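Local coordinates for protein kcn28 (Kitasatospora, PDB 6J31) that is a two-domain protein of the GT-B fold whose C-terminal part belongs to the erythromycin biosynthesis protein CIII-like family, at residues A231-G236 with L261-G266. Residues are numbered along the deposited sequence; the frame is centred on the assembly and turned at random.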
loop_
_atom_site.group_PDB
_atom_site.type_symbol
_atom_site.label_atom_id
_atom_site.label_comp_id
_atom_site.label_asym_id
_atom_site.label_seq_id
_atom_site.Cartn_x
_atom_site.Cartn_y
_atom_site.Cartn_z
ATOM N N ALA A 231 4.660 -22.885 4.637
ATOM C CA ALA A 231 5.324 -21.604 4.462
ATOM C C ALA A 231 4.955 -21.017 3.109
ATOM O O ALA A 231 4.908 -21.734 2.106
ATOM C CB ALA A 231 6.838 -21.750 4.560
ATOM N N LEU A 232 4.707 -19.710 3.081
ATOM C CA LEU A 232 4.457 -18.986 1.843
ATOM C C LEU A 232 5.556 -17.953 1.646
ATOM O O LEU A 232 5.824 -17.150 2.545
ATOM C CB LEU A 232 3.086 -18.302 1.855
ATOM C CG LEU A 232 2.860 -17.315 0.702
ATOM C CD1 LEU A 232 2.864 -18.031 -0.649
ATOM C CD2 LEU A 232 1.580 -16.517 0.891
ATOM N N VAL A 233 6.204 -17.992 0.486
ATOM C CA VAL A 233 7.214 -17.009 0.110
ATOM C C VAL A 233 6.649 -16.198 -1.047
ATOM O O VAL A 233 6.422 -16.730 -2.140
ATOM C CB VAL A 233 8.545 -17.667 -0.277
ATOM C CG1 VAL A 233 9.542 -16.609 -0.749
ATOM C CG2 VAL A 233 9.108 -18.457 0.887
ATOM N N SER A 234 6.416 -14.910 -0.808
ATOM C CA SER A 234 5.822 -14.047 -1.827
ATOM C C SER A 234 6.364 -12.637 -1.625
ATOM O O SER A 234 5.929 -11.927 -0.716
ATOM C CB SER A 234 4.301 -14.072 -1.748
ATOM O OG SER A 234 3.720 -13.469 -2.892
ATOM N N LEU A 235 7.308 -12.242 -2.471
ATOM C CA LEU A 235 7.835 -10.882 -2.422
ATOM C C LEU A 235 7.017 -10.039 -3.400
ATOM O O LEU A 235 7.456 -9.665 -4.485
ATOM C CB LEU A 235 9.313 -10.890 -2.780
ATOM C CG LEU A 235 10.183 -11.936 -2.075
ATOM C CD1 LEU A 235 11.627 -11.787 -2.508
ATOM C CD2 LEU A 235 10.063 -11.822 -0.562
ATOM N N GLY A 236 5.798 -9.727 -2.977
ATOM C CA GLY A 236 4.822 -9.129 -3.869
ATOM C C GLY A 236 4.958 -7.644 -4.097
ATOM O O GLY A 236 3.979 -6.907 -3.954
ATOM N N LEU A 261 6.424 -25.805 1.238
ATOM C CA LEU A 261 6.734 -24.464 0.765
ATOM C C LEU A 261 5.879 -24.131 -0.449
ATOM O O LEU A 261 5.834 -24.900 -1.415
ATOM C CB LEU A 261 8.218 -24.353 0.415
ATOM C CG LEU A 261 8.651 -23.221 -0.518
ATOM C CD1 LEU A 261 8.346 -21.867 0.090
ATOM C CD2 LEU A 261 10.131 -23.341 -0.822
ATOM N N VAL A 262 5.197 -22.991 -0.390
ATOM C CA VAL A 262 4.489 -22.420 -1.528
ATOM C C VAL A 262 5.294 -21.206 -1.956
ATOM O O VAL A 262 5.301 -20.179 -1.266
ATOM C CB VAL A 262 3.045 -22.030 -1.186
ATOM C CG1 VAL A 262 2.405 -21.306 -2.369
ATOM C CG2 VAL A 262 2.233 -23.249 -0.784
ATOM N N LEU A 263 5.973 -21.317 -3.086
ATOM C CA LEU A 263 6.921 -20.308 -3.539
ATOM C C LEU A 263 6.295 -19.548 -4.702
ATOM O O LEU A 263 6.145 -20.094 -5.799
ATOM C CB LEU A 263 8.241 -20.967 -3.939
ATOM C CG LEU A 263 9.367 -20.079 -4.467
ATOM C CD1 LEU A 263 9.477 -18.804 -3.657
ATOM C CD2 LEU A 263 10.688 -20.839 -4.446
ATOM N N GLN A 264 5.956 -18.283 -4.468
ATOM C CA GLN A 264 5.390 -17.425 -5.501
ATOM C C GLN A 264 6.529 -16.574 -6.048
ATOM O O GLN A 264 7.080 -15.728 -5.339
ATOM C CB GLN A 264 4.253 -16.571 -4.946
ATOM C CG GLN A 264 3.360 -15.983 -6.024
ATOM C CD GLN A 264 3.124 -14.500 -5.862
ATOM O OE1 GLN A 264 1.978 -14.046 -5.840
ATOM N NE2 GLN A 264 4.203 -13.733 -5.757
ATOM N N ILE A 265 6.869 -16.805 -7.315
ATOM C CA ILE A 265 8.049 -16.222 -7.944
ATOM C C ILE A 265 7.745 -14.973 -8.755
ATOM O O ILE A 265 8.687 -14.264 -9.144
ATOM C CB ILE A 265 8.751 -17.264 -8.837
ATOM C CG1 ILE A 265 7.727 -17.875 -9.788
ATOM C CG2 ILE A 265 9.399 -18.334 -7.982
ATOM C CD1 ILE A 265 8.276 -18.939 -10.645
ATOM N N GLY A 266 6.483 -14.724 -9.085
ATOM C CA GLY A 266 6.103 -13.558 -9.848
ATOM C C GLY A 266 5.965 -13.849 -11.336
ATOM O O GLY A 266 6.529 -14.801 -11.879
#
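V233 and V262 lie at the middle of a pairing between two neighbouring parallel strands, whose directions differ by 10°. Three backbone hydrogen bonds join them. V262 N donates to A231 O at 2.8 Å. V233 N donates to V262 O at 2.9 Å, and V233 O accepts from Q264 N at 2.8 Å. All three are nearly straight. Two of them belong to V233, which is gripped through both its N-H and its carbonyl. Two CA-H...O contacts add to them, from L261 to A231 O and from L232 to V262 O.

Apolar contacts follow on both faces of the sheet. On the face of A231, V233, L261 and L263, the two methyls of V233 part company. CG1 is anti to the backbone N (chi1 176°) and meets L263 CD1 at 3.6 Å. CG2 stands beside that N and meets L261 CD1, also at 3.6 Å. V233 and L263 run side by side, whereas L261 comes in at a slant. On the other face, L232 CD1 reaches V262 CG1 at 3.7 Å and also touches V262 O.

The polar pair S234 and Q264 shares the face of L232 and V262. The side chain of Q264 bends at chi2 (-131°) and brings its amide beside the hydroxyl. S234 OG is 2.9 Å from Q264 NE2, but the angle is poor for a hydrogen bond. The same hydroxyl makes a weak hydrogen bond to Q289 OE1.

Together with helix 243-253, the strands form a beta-alpha-beta unit of the C-terminal Rossmann-like domain. From that helix, F253 packs on A231 and L261, and Y246 on L263. Strand 298-301 flanks strand 229-234, and strand 281-284 flanks strand 259-264, so the pair is interior to the parallel sheet.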